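Long-range contacts in Ice-binding protein 1 (Shewanella frigidimarina, PDB 6BG8), which adsorbs its bacterium onto ice and inhibits ice-crystal growth, and is represented here by its C-terminal ice-binding (DUF3494) domain: residues Q20-T25 / S43-F48; S28-G33 / V227-N232; V128-A133 / I155-G160; W184-K189 / V202-E207. All blocks are in the same frame, centred on the assembly; numbering follows the deposited sequence.

Interaction 1 (Q20-T25 / S43-F48); sequences QAITTT and SYYAGF
With OG1 of T24 anti to the main-chain nitrogen (chi1 -175°), the CG2 methyl is turned in between that nitrogen and the carbonyl carbon, just where F48, its CG lying anti to its own carbonyl carbon (chi1 -64°), brings a ring face to meet it. The result is a CH-pi contact at one edge of the ice-binding beta-solenoid: CG2 of T24 stands 3.6 Å from the F48 ring centroid, only 10° off the normal, and the two side chains cross at about a right angle. I22 O lies at the edge of the same ring, in its plane, while I22 CG2 touches F48 CZ at 3.9 Å. Two residues earlier along strand 21-24, I22 and Y45 run side by side in the same direction, and F57 extends the cluster by stacking on F48 and meeting Y45 edge-to-face.

The main chains run parallel, in the manner of stacked solenoid coils, but the pairing is short. A46 N donates to I22 O at 3.2 Å and T24 N to A46 O at 2.9 Å, so A46 alone supplies both atoms of its own strand. T23 and A46 send their side chains to the other face, where CG2 of T23 packs 3.8 Å from CB of A46. Two hydroxyls are tied off beyond the pair: T24 OG1 bonds to T25 O and also to S28, whereas Y45 OH reaches Y66 O. At the far end, Y44 CB presses to within 3.2 Å of Q20 O, a buried carbonyl oxygen for which the model offers no hydrogen-bond partner.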
loop_
_atom_site.group_PDB
_atom_site.type_symbol
_atom_site.label_atom_id
_atom_site.label_comp_id
_atom_site.label_asym_id
_atom_site.label_seq_id
_atom_site.Cartn_x
_atom_site.Cartn_y
_atom_site.Cartn_z
ATOM N N GLN A 20 10.843 -6.968 -5.358
ATOM C CA GLN A 20 11.569 -7.182 -6.611
ATOM C C GLN A 20 11.713 -5.933 -7.462
ATOM O O GLN A 20 12.794 -5.681 -8.002
ATOM C CB GLN A 20 10.873 -8.262 -7.452
ATOM C CG GLN A 20 10.920 -9.659 -6.848
ATOM C CD GLN A 20 12.323 -10.157 -6.686
ATOM O OE1 GLN A 20 13.037 -10.342 -7.670
ATOM N NE2 GLN A 20 12.729 -10.397 -5.437
ATOM N N ALA A 21 10.656 -5.143 -7.600
ATOM C CA ALA A 21 10.698 -4.026 -8.542
ATOM C C ALA A 21 9.568 -3.055 -8.247
ATOM O O ALA A 21 8.512 -3.438 -7.734
ATOM C CB ALA A 21 10.592 -4.509 -9.996
ATOM N N ILE A 22 9.810 -1.791 -8.581
ATOM C CA ILE A 22 8.766 -0.774 -8.652
ATOM C C ILE A 22 8.897 -0.124 -10.017
ATOM O O ILE A 22 9.990 0.325 -10.389
ATOM C CB ILE A 22 8.879 0.275 -7.539
ATOM C CG1 ILE A 22 8.649 -0.383 -6.174
ATOM C CG2 ILE A 22 7.851 1.389 -7.769
ATOM C CD1 ILE A 22 8.992 0.515 -4.997
ATOM N N THR A 23 7.814 -0.114 -10.780
ATOM C CA THR A 23 7.850 0.410 -12.137
ATOM C C THR A 23 6.696 1.372 -12.362
ATOM O O THR A 23 5.660 1.303 -11.692
ATOM C CB THR A 23 7.783 -0.704 -13.191
ATOM O OG1 THR A 23 6.452 -1.221 -13.275
ATOM C CG2 THR A 23 8.765 -1.832 -12.868
ATOM N N THR A 24 6.888 2.266 -13.338
ATOM C CA THR A 24 5.843 3.197 -13.733
ATOM C C THR A 24 5.956 3.493 -15.220
ATOM O O THR A 24 7.049 3.502 -15.802
ATOM C CB THR A 24 5.892 4.524 -12.956
ATOM O OG1 THR A 24 4.762 5.329 -13.319
ATOM C CG2 THR A 24 7.154 5.315 -13.297
ATOM N N THR A 25 4.802 3.715 -15.829
ATOM C CA THR A 25 4.744 4.420 -17.090
ATOM C C THR A 25 4.871 5.919 -16.826
ATOM O O THR A 25 4.932 6.369 -15.679
ATOM C CB THR A 25 3.435 4.114 -17.806
ATOM O OG1 THR A 25 2.373 4.686 -17.045
ATOM C CG2 THR A 25 3.209 2.615 -17.903
ATOM N N SER A 43 18.681 -1.009 -10.267
ATOM C CA SER A 43 18.347 -1.218 -11.672
ATOM C C SER A 43 16.938 -1.772 -11.857
ATOM O O SER A 43 16.396 -1.718 -12.967
ATOM C CB SER A 43 19.371 -2.155 -12.310
ATOM O OG SER A 43 19.385 -3.407 -11.656
ATOM N N TYR A 44 16.316 -2.276 -10.799
ATOM C CA TYR A 44 14.969 -2.806 -10.917
ATOM C C TYR A 44 13.893 -1.736 -10.763
ATOM O O TYR A 44 12.709 -2.062 -10.867
ATOM C CB TYR A 44 14.764 -3.944 -9.900
ATOM C CG TYR A 44 15.250 -5.281 -10.426
ATOM C CD1 TYR A 44 16.603 -5.550 -10.557
ATOM C CD2 TYR A 44 14.346 -6.263 -10.820
ATOM C CE1 TYR A 44 17.044 -6.783 -11.048
ATOM C CE2 TYR A 44 14.773 -7.483 -11.310
ATOM C CZ TYR A 44 16.127 -7.738 -11.422
ATOM O OH TYR A 44 16.550 -8.949 -11.918
ATOM N N TYR A 45 14.270 -0.476 -10.516
ATOM C CA TYR A 45 13.368 0.647 -10.746
ATOM C C TYR A 45 13.263 0.887 -12.246
ATOM O O TYR A 45 14.284 0.942 -12.939
ATOM C CB TYR A 45 13.890 1.918 -10.069
ATOM C CG TYR A 45 13.716 1.992 -8.572
ATOM C CD1 TYR A 45 12.451 2.164 -8.006
ATOM C CD2 TYR A 45 14.811 1.923 -7.723
ATOM C CE1 TYR A 45 12.289 2.250 -6.622
ATOM C CE2 TYR A 45 14.655 2.004 -6.337
ATOM C CZ TYR A 45 13.392 2.171 -5.797
ATOM O OH TYR A 45 13.234 2.252 -4.425
ATOM N N ALA A 46 12.039 1.023 -12.757
ATOM C CA ALA A 46 11.829 1.285 -14.178
ATOM C C ALA A 46 10.831 2.417 -14.368
ATOM O O ALA A 46 9.799 2.475 -13.691
ATOM C CB ALA A 46 11.341 0.034 -14.923
ATOM N N GLY A 47 11.142 3.316 -15.305
ATOM C CA GLY A 47 10.233 4.368 -15.699
ATOM C C GLY A 47 10.400 5.672 -14.957
ATOM O O GLY A 47 9.736 6.656 -15.315
ATOM N N PHE A 48 11.256 5.718 -13.937
ATOM C CA PHE A 48 11.438 6.916 -13.132
ATOM C C PHE A 48 12.614 7.737 -13.650
ATOM O O PHE A 48 13.475 7.249 -14.390
ATOM C CB PHE A 48 11.658 6.551 -11.660
ATOM C CG PHE A 48 10.481 5.870 -11.027
ATOM C CD1 PHE A 48 9.442 6.619 -10.498
ATOM C CD2 PHE A 48 10.402 4.482 -10.976
ATOM C CE1 PHE A 48 8.343 5.996 -9.907
ATOM C CE2 PHE A 48 9.311 3.851 -10.399
ATOM C CZ PHE A 48 8.276 4.613 -9.862
#

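Interaction 2 (S28-G33 / V227-N232); sequences SAIVDG and VTLDAN
S28 and N232 carry the polar part of this contact, one bond using the serine hydroxyl and the other main chain alone. N232 N donates to S28 OG over 3.0 Å with an N-H...O angle of 162°. The next bond is purely main chain, A29 N to N232 O at 2.8 Å, so N232 is held through both its main-chain N-H and its carbonyl. S28 OG lies anti to its carbonyl carbon (chi1 -72°), which lets it point back at the turn 230-232; the same hydroxyl also has T24 as a partner. Packing against it, CB of L229 lies 3.8 Å from S28 OG.

Within the turn itself, D230 N donates to N232 OD1 at 2.8 Å, approaching from above the plane of the side-chain amide. The other end of that side-chain amide, ND2, bonds to R211 O and A214 O of the adjacent coil. D230 leans outward instead: OD2 bonds to T212, probably an ice-binding residue as judged by similarity, and OD1 to T25, so the turn lies directly beside T212.

Apolar contact is thin by comparison. CD1 of I30 meets CD1 of L229 at 4.0 Å, the two chains slanting past one another. Both hydrophobic side chains also rest on M16 of strand 14-18, in the interior of the solenoid.

Strand 226-229 runs between strands 21-24 and 208-210, while strand 29-31 lies between 60-61 and 233-236; the contact is thus a corner where two faces of the beta-solenoid meet.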
loop_
_atom_site.group_PDB
_atom_site.type_symbol
_atom_site.label_atom_id
_atom_site.label_comp_id
_atom_site.label_asym_id
_atom_site.label_seq_id
_atom_site.Cartn_x
_atom_site.Cartn_y
_atom_site.Cartn_z
ATOM N N SER A 28 3.160 9.637 -13.755
ATOM C CA SER A 28 2.886 9.352 -12.354
ATOM C C SER A 28 3.412 10.479 -11.469
ATOM O O SER A 28 4.337 11.214 -11.834
ATOM C CB SER A 28 3.523 8.019 -11.922
ATOM O OG SER A 28 2.854 6.902 -12.479
ATOM N N ALA A 29 2.800 10.611 -10.292
ATOM C CA ALA A 29 3.196 11.618 -9.309
ATOM C C ALA A 29 3.021 11.019 -7.925
ATOM O O ALA A 29 1.883 10.808 -7.490
ATOM C CB ALA A 29 2.354 12.885 -9.445
ATOM N N ILE A 30 4.130 10.765 -7.225
ATOM C CA ILE A 30 4.107 10.178 -5.886
ATOM C C ILE A 30 4.537 11.244 -4.886
ATOM O O ILE A 30 5.462 12.018 -5.157
ATOM C CB ILE A 30 5.009 8.929 -5.803
ATOM C CG1 ILE A 30 4.644 7.944 -6.918
ATOM C CG2 ILE A 30 4.887 8.250 -4.437
ATOM C CD1 ILE A 30 5.810 7.530 -7.760
ATOM N N VAL A 31 3.854 11.293 -3.733
ATOM C CA VAL A 31 4.000 12.386 -2.773
ATOM C C VAL A 31 4.049 11.846 -1.345
ATOM O O VAL A 31 3.299 10.930 -0.988
ATOM C CB VAL A 31 2.840 13.400 -2.909
ATOM C CG1 VAL A 31 3.002 14.534 -1.919
ATOM C CG2 VAL A 31 2.751 13.942 -4.327
ATOM N N ASP A 32 4.943 12.419 -0.534
ATOM C CA ASP A 32 4.946 12.330 0.932
ATOM C C ASP A 32 5.370 10.964 1.459
ATOM O O ASP A 32 5.145 10.660 2.636
ATOM C CB ASP A 32 3.577 12.695 1.527
ATOM C CG ASP A 32 3.263 14.183 1.418
ATOM O OD1 ASP A 32 4.204 14.989 1.260
ATOM O OD2 ASP A 32 2.071 14.551 1.513
ATOM N N GLY A 33 5.978 10.126 0.625
ATOM C CA GLY A 33 6.491 8.851 1.092
ATOM C C GLY A 33 7.709 8.448 0.293
ATOM O O GLY A 33 7.971 8.976 -0.790
ATOM N N VAL A 227 5.519 -3.667 -7.381
ATOM C CA VAL A 227 4.465 -2.666 -7.488
ATOM C C VAL A 227 4.605 -2.007 -8.851
ATOM O O VAL A 227 5.676 -1.486 -9.183
ATOM C CB VAL A 227 4.548 -1.611 -6.375
ATOM C CG1 VAL A 227 3.448 -0.573 -6.569
ATOM C CG2 VAL A 227 4.442 -2.245 -4.990
ATOM N N THR A 228 3.538 -2.016 -9.641
ATOM C CA THR A 228 3.562 -1.357 -10.942
ATOM C C THR A 228 2.527 -0.244 -10.974
ATOM O O THR A 228 1.406 -0.414 -10.491
ATOM C CB THR A 228 3.313 -2.341 -12.104
ATOM O OG1 THR A 228 1.944 -2.775 -12.111
ATOM C CG2 THR A 228 4.239 -3.534 -11.988
ATOM N N LEU A 229 2.934 0.897 -11.527
ATOM C CA LEU A 229 2.090 2.064 -11.735
ATOM C C LEU A 229 1.909 2.333 -13.220
ATOM O O LEU A 229 2.798 2.073 -14.031
ATOM C CB LEU A 229 2.690 3.320 -11.105
ATOM C CG LEU A 229 3.056 3.315 -9.631
ATOM C CD1 LEU A 229 3.430 4.738 -9.244
ATOM C CD2 LEU A 229 1.866 2.805 -8.815
ATOM N N ASP A 230 0.755 2.891 -13.555
ATOM C CA ASP A 230 0.456 3.383 -14.896
ATOM C C ASP A 230 -0.158 4.774 -14.708
ATOM O O ASP A 230 -1.367 4.904 -14.494
ATOM C CB ASP A 230 -0.466 2.416 -15.632
ATOM C CG ASP A 230 -0.735 2.830 -17.072
ATOM O OD1 ASP A 230 -0.230 3.893 -17.513
ATOM O OD2 ASP A 230 -1.455 2.081 -17.761
ATOM N N ALA A 231 0.688 5.805 -14.752
ATOM C CA ALA A 231 0.246 7.201 -14.695
ATOM C C ALA A 231 -0.671 7.463 -13.497
ATOM O O ALA A 231 -1.815 7.899 -13.638
ATOM C CB ALA A 231 -0.455 7.596 -16.002
ATOM N N ASN A 232 -0.146 7.206 -12.298
ATOM C CA ASN A 232 -0.945 7.295 -11.086
ATOM C C ASN A 232 -0.476 8.431 -10.196
ATOM O O ASN A 232 0.715 8.724 -10.108
ATOM C CB ASN A 232 -0.879 5.999 -10.281
ATOM C CG ASN A 232 -1.267 4.800 -11.093
ATOM O OD1 ASN A 232 -0.476 3.873 -11.267
ATOM N ND2 ASN A 232 -2.487 4.816 -11.618
#

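Interaction 3 (V128-A133 / I155-G160); sequences VYKTAA and IFTIGG
From V128 to T131 and from I155 to I158 two parallel strands run in register, their axes 4.8 Å apart and 11° from parallel. Y129 and T157 alternate as partners: Y129 N donates to I155 O, T157 N to Y129 O, and T131 N to T157 O, after which G159 N reaches T131 O at 2.8 Å. Past the strands, T131 OG1 accepts from A133 N in an ST turn, and A133 O takes a weak bond from G160 N.

On one face, the rings of Y129 and F156 point the same way with planes at 17°, but they are slid apart, centroids 5.3 Å from each other, so that F156 CD2 comes against Y129 CB at 3.8 Å. Such a row of like residues on successive coils is the hallmark of a beta-solenoid, and here W184 continues it by stacking on F156. Y129 OH is bound to T125 O.

The opposite face carries K130 and T157. T157 CG2 sits 3.7 Å from K130 CB, while OG1, held anti to its main-chain nitrogen, turns to R185 NH2. The lysine chain, extended until a bend at its last torsion (chi4 58°), brings NZ to a water at 2.9 Å, and that water bonds to T157 OG1 at 3.0 Å.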
loop_
_atom_site.group_PDB
_atom_site.type_symbol
_atom_site.label_atom_id
_atom_site.label_comp_id
_atom_site.label_asym_id
_atom_site.label_seq_id
_atom_site.Cartn_x
_atom_site.Cartn_y
_atom_site.Cartn_z
ATOM N N VAL A 128 -13.076 -6.007 10.876
ATOM C CA VAL A 128 -12.192 -6.940 10.183
ATOM C C VAL A 128 -13.054 -7.797 9.275
ATOM O O VAL A 128 -13.931 -8.526 9.758
ATOM C CB VAL A 128 -11.424 -7.837 11.163
ATOM C CG1 VAL A 128 -10.563 -8.850 10.385
ATOM C CG2 VAL A 128 -10.589 -7.001 12.113
ATOM N N TYR A 129 -12.787 -7.738 7.973
ATOM C CA TYR A 129 -13.592 -8.426 6.973
ATOM C C TYR A 129 -12.720 -9.437 6.251
ATOM O O TYR A 129 -11.751 -9.062 5.581
ATOM C CB TYR A 129 -14.196 -7.414 5.988
ATOM C CG TYR A 129 -15.119 -6.433 6.659
ATOM C CD1 TYR A 129 -14.637 -5.245 7.199
ATOM C CD2 TYR A 129 -16.474 -6.710 6.802
ATOM C CE1 TYR A 129 -15.480 -4.352 7.824
ATOM C CE2 TYR A 129 -17.330 -5.814 7.426
ATOM C CZ TYR A 129 -16.824 -4.635 7.936
ATOM O OH TYR A 129 -17.662 -3.743 8.571
ATOM N N LYS A 130 -13.065 -10.717 6.390
ATOM C CA LYS A 130 -12.236 -11.815 5.906
ATOM C C LYS A 130 -13.001 -12.653 4.892
ATOM O O LYS A 130 -14.203 -12.897 5.051
ATOM C CB LYS A 130 -11.784 -12.697 7.067
ATOM C CG LYS A 130 -10.817 -13.808 6.677
ATOM C CD LYS A 130 -10.469 -14.627 7.912
ATOM C CE LYS A 130 -9.704 -15.905 7.559
ATOM N NZ LYS A 130 -8.437 -15.624 6.820
ATOM N N THR A 131 -12.297 -13.074 3.842
ATOM C CA THR A 131 -12.793 -14.078 2.917
ATOM C C THR A 131 -11.594 -14.823 2.365
ATOM O O THR A 131 -10.499 -14.263 2.255
ATOM C CB THR A 131 -13.615 -13.484 1.765
ATOM O OG1 THR A 131 -14.080 -14.541 0.903
ATOM C CG2 THR A 131 -12.776 -12.519 0.960
ATOM N N ALA A 132 -11.809 -16.092 2.033
ATOM C CA ALA A 132 -10.777 -16.909 1.410
ATOM C C ALA A 132 -10.795 -16.817 -0.114
ATOM O O ALA A 132 -9.856 -17.297 -0.765
ATOM C CB ALA A 132 -10.936 -18.368 1.858
ATOM N N ALA A 133 -11.816 -16.183 -0.691
ATOM C CA ALA A 133 -11.971 -16.106 -2.135
ATOM C C ALA A 133 -11.334 -14.820 -2.659
ATOM O O ALA A 133 -10.654 -14.099 -1.927
ATOM C CB ALA A 133 -13.450 -16.198 -2.502
ATOM N N ILE A 155 -10.039 -3.349 8.278
ATOM C CA ILE A 155 -9.099 -4.340 7.770
ATOM C C ILE A 155 -9.860 -5.274 6.852
ATOM O O ILE A 155 -10.872 -5.865 7.252
ATOM C CB ILE A 155 -8.417 -5.120 8.903
ATOM C CG1 ILE A 155 -7.523 -4.175 9.711
ATOM C CG2 ILE A 155 -7.606 -6.287 8.336
ATOM C CD1 ILE A 155 -7.011 -4.764 11.016
ATOM N N PHE A 156 -9.382 -5.391 5.623
ATOM C CA PHE A 156 -9.879 -6.355 4.651
ATOM C C PHE A 156 -8.775 -7.363 4.402
ATOM O O PHE A 156 -7.668 -6.987 4.005
ATOM C CB PHE A 156 -10.291 -5.661 3.357
ATOM C CG PHE A 156 -11.404 -4.688 3.549
ATOM C CD1 PHE A 156 -11.143 -3.373 3.915
ATOM C CD2 PHE A 156 -12.719 -5.097 3.416
ATOM C CE1 PHE A 156 -12.191 -2.482 4.120
ATOM C CE2 PHE A 156 -13.755 -4.218 3.622
ATOM C CZ PHE A 156 -13.490 -2.912 3.976
ATOM N N THR A 157 -9.059 -8.631 4.679
ATOM C CA THR A 157 -8.028 -9.658 4.617
ATOM C C THR A 157 -8.526 -10.815 3.758
ATOM O O THR A 157 -9.531 -11.456 4.080
ATOM C CB THR A 157 -7.609 -10.093 6.022
ATOM O OG1 THR A 157 -6.627 -11.121 5.910
ATOM C CG2 THR A 157 -8.801 -10.549 6.878
ATOM N N ILE A 158 -7.821 -11.069 2.657
ATOM C CA ILE A 158 -8.387 -11.725 1.483
ATOM C C ILE A 158 -7.468 -12.848 1.040
ATOM O O ILE A 158 -6.273 -12.623 0.811
ATOM C CB ILE A 158 -8.597 -10.711 0.340
ATOM C CG1 ILE A 158 -9.674 -9.694 0.754
ATOM C CG2 ILE A 158 -8.932 -11.427 -0.975
ATOM C CD1 ILE A 158 -9.766 -8.446 -0.156
ATOM N N GLY A 159 -8.029 -14.054 0.908
ATOM C CA GLY A 159 -7.242 -15.220 0.548
ATOM C C GLY A 159 -6.917 -15.342 -0.920
ATOM O O GLY A 159 -6.029 -16.116 -1.287
ATOM N N GLY A 160 -7.612 -14.594 -1.766
ATOM C CA GLY A 160 -7.282 -14.548 -3.175
ATOM C C GLY A 160 -6.771 -13.182 -3.594
ATOM O O GLY A 160 -5.947 -12.570 -2.903
HETATM O O HOH W 1 -7.116 -13.298 7.962
#

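Interaction 4 (W184-K189 / V202-E207); sequences WRTAGK and VFAWSE
W184 and F203 begin a run of parallel bonds: F203 N donates to W184 O at 2.7 Å, almost straight, T186 N then donates to F203 O, and W205 N to T186 O at 2.8 Å. T186 sets its OG1 between its own nitrogen and carbonyl carbon (chi1 59°), which places it 3.5 Å from A204 CB and lets it donate to G188 O from well above that carbonyl's plane. T190 OG1 is a further partner.

Beyond the strands, K189 CB rests 3.3 Å from E207 O and 3.9 Å from E207 CG. The charged ends stay apart, NZ and OE2 being 5.3 Å from one another. A water between them donates to OE2 at 2.7 Å and takes only a weak bond from the lysine, while E207 OE1 is gripped by Q226 and N209.

Farther out, W184 NE1 is fixed by S199 O. On the other face, R185 bends at chi2 and chi3 so that NH1 reaches Y99 OH while NH2 keeps its partner T157, and F203 stacks on F221. Both R185 and F203 pack on helix 84-103, the long helix lying alongside the beta-solenoid in the characteristic architecture of DUF3494 ice-binding domains.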
loop_
_atom_site.group_PDB
_atom_site.type_symbol
_atom_site.label_atom_id
_atom_site.label_comp_id
_atom_site.label_asym_id
_atom_site.label_seq_id
_atom_site.Cartn_x
_atom_site.Cartn_y
_atom_site.Cartn_z
ATOM N N TRP A 184 -5.580 -3.319 3.540
ATOM C CA TRP A 184 -5.962 -4.340 2.581
ATOM C C TRP A 184 -4.858 -5.383 2.545
ATOM O O TRP A 184 -3.704 -5.051 2.276
ATOM C CB TRP A 184 -6.149 -3.750 1.179
ATOM C CG TRP A 184 -7.133 -2.628 1.098
ATOM C CD1 TRP A 184 -6.873 -1.290 1.217
ATOM C CD2 TRP A 184 -8.542 -2.746 0.877
ATOM N NE1 TRP A 184 -8.040 -0.571 1.087
ATOM C CE2 TRP A 184 -9.077 -1.444 0.877
ATOM C CE3 TRP A 184 -9.401 -3.830 0.672
ATOM C CZ2 TRP A 184 -10.433 -1.198 0.693
ATOM C CZ3 TRP A 184 -10.757 -3.581 0.487
ATOM C CH2 TRP A 184 -11.255 -2.277 0.502
ATOM N N ARG A 185 -5.213 -6.641 2.780
ATOM C CA ARG A 185 -4.241 -7.736 2.792
ATOM C C ARG A 185 -4.715 -8.789 1.806
ATOM O O ARG A 185 -5.788 -9.364 1.993
ATOM C CB ARG A 185 -4.116 -8.342 4.193
ATOM C CG ARG A 185 -2.940 -9.304 4.420
ATOM C CD ARG A 185 -3.132 -10.684 3.769
ATOM N NE ARG A 185 -4.320 -11.411 4.224
ATOM C CZ ARG A 185 -4.492 -12.722 4.062
ATOM N NH1 ARG A 185 -3.550 -13.453 3.462
ATOM N NH2 ARG A 185 -5.603 -13.307 4.492
ATOM N N THR A 186 -3.918 -9.070 0.778
ATOM C CA THR A 186 -4.265 -10.126 -0.166
ATOM C C THR A 186 -3.177 -11.186 -0.168
ATOM O O THR A 186 -1.985 -10.860 -0.224
ATOM C CB THR A 186 -4.475 -9.583 -1.591
ATOM O OG1 THR A 186 -3.283 -8.944 -2.055
ATOM C CG2 THR A 186 -5.636 -8.588 -1.622
ATOM N N ALA A 187 -3.586 -12.458 -0.108
ATOM C CA ALA A 187 -2.641 -13.543 -0.352
ATOM C C ALA A 187 -2.272 -13.635 -1.824
ATOM O O ALA A 187 -1.214 -14.179 -2.161
ATOM C CB ALA A 187 -3.218 -14.880 0.127
ATOM N N GLY A 188 -3.123 -13.113 -2.696
ATOM C CA GLY A 188 -2.834 -12.934 -4.100
ATOM C C GLY A 188 -2.427 -11.507 -4.393
ATOM O O GLY A 188 -1.814 -10.827 -3.561
ATOM N N LYS A 189 -2.762 -11.047 -5.585
ATOM C CA LYS A 189 -2.379 -9.703 -5.988
ATOM C C LYS A 189 -3.497 -8.709 -5.708
ATOM O O LYS A 189 -4.659 -9.077 -5.535
ATOM C CB LYS A 189 -2.033 -9.667 -7.476
ATOM C CG LYS A 189 -3.210 -9.936 -8.398
ATOM C CD LYS A 189 -2.780 -9.835 -9.852
ATOM C CE LYS A 189 -3.897 -10.289 -10.786
ATOM N NZ LYS A 189 -3.447 -10.386 -12.215
ATOM N N VAL A 202 -2.101 -1.097 1.190
ATOM C CA VAL A 202 -2.216 -2.374 0.493
ATOM C C VAL A 202 -1.008 -3.237 0.843
ATOM O O VAL A 202 0.136 -2.834 0.613
ATOM C CB VAL A 202 -2.321 -2.159 -1.024
ATOM C CG1 VAL A 202 -2.419 -3.486 -1.751
ATOM C CG2 VAL A 202 -3.523 -1.286 -1.354
ATOM N N PHE A 203 -1.259 -4.417 1.408
ATOM C CA PHE A 203 -0.238 -5.438 1.664
ATOM C C PHE A 203 -0.563 -6.651 0.793
ATOM O O PHE A 203 -1.272 -7.568 1.220
ATOM C CB PHE A 203 -0.199 -5.824 3.143
ATOM C CG PHE A 203 0.298 -4.732 4.044
ATOM C CD1 PHE A 203 -0.530 -3.666 4.386
ATOM C CD2 PHE A 203 1.582 -4.791 4.579
ATOM C CE1 PHE A 203 -0.078 -2.666 5.231
ATOM C CE2 PHE A 203 2.042 -3.793 5.420
ATOM C CZ PHE A 203 1.208 -2.732 5.747
ATOM N N ALA A 204 -0.053 -6.647 -0.440
ATOM C CA ALA A 204 -0.242 -7.768 -1.353
ATOM C C ALA A 204 0.923 -8.734 -1.208
ATOM O O ALA A 204 2.084 -8.318 -1.241
ATOM C CB ALA A 204 -0.335 -7.284 -2.801
ATOM N N TRP A 205 0.615 -10.021 -1.033
ATOM C CA TRP A 205 1.696 -10.991 -0.901
ATOM C C TRP A 205 2.527 -11.053 -2.171
ATOM O O TRP A 205 3.759 -11.132 -2.113
ATOM C CB TRP A 205 1.150 -12.381 -0.568
ATOM C CG TRP A 205 2.254 -13.386 -0.472
ATOM C CD1 TRP A 205 2.592 -14.339 -1.398
ATOM C CD2 TRP A 205 3.192 -13.522 0.602
ATOM N NE1 TRP A 205 3.674 -15.063 -0.955
ATOM C CE2 TRP A 205 4.064 -14.580 0.267
ATOM C CE3 TRP A 205 3.379 -12.850 1.815
ATOM C CZ2 TRP A 205 5.101 -14.991 1.107
ATOM C CZ3 TRP A 205 4.418 -13.265 2.655
ATOM C CH2 TRP A 205 5.262 -14.317 2.289
ATOM N N SER A 206 1.871 -11.016 -3.332
ATOM C CA SER A 206 2.584 -11.082 -4.601
ATOM C C SER A 206 2.894 -9.688 -5.134
ATOM O O SER A 206 3.962 -9.146 -4.843
ATOM C CB SER A 206 1.775 -11.879 -5.628
ATOM O OG SER A 206 0.432 -11.445 -5.649
ATOM N N GLU A 207 1.975 -9.092 -5.895
ATOM C CA GLU A 207 2.241 -7.823 -6.563
ATOM C C GLU A 207 1.038 -6.893 -6.458
ATOM O O GLU A 207 -0.091 -7.325 -6.221
ATOM C CB GLU A 207 2.595 -8.036 -8.046
ATOM C CG GLU A 207 1.525 -8.754 -8.862
ATOM C CD GLU A 207 1.922 -8.961 -10.325
ATOM O OE1 GLU A 207 2.472 -8.021 -10.940
ATOM O OE2 GLU A 207 1.674 -10.065 -10.861
HETATM O O HOH W 2 -0.262 -9.623 -12.706
#

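Overall arrangement
All four contacts belong to one ice-binding beta-solenoid, yet they sample different stations along it. Interactions 3 and 4 are adjacent, centres 10 Å apart, because strands 154-158 and 182-186 pair directly: F156 O with R185 N, R185 O with I158 N. Interactions 1 and 2 touch likewise through strands 21-24 and 226-229, where T23 O meets L229 N. The centres of interactions 1 and 3 are 29 Å apart, on opposite sides of the chain's centre. Along the sequence, interaction 2 joins residues near the start to residues near the end, enclosing interactions 3 and 4, while its segments alternate with those of interaction 1. Early and late coils thus become neighbours, making the solenoid discontinuous in sequence.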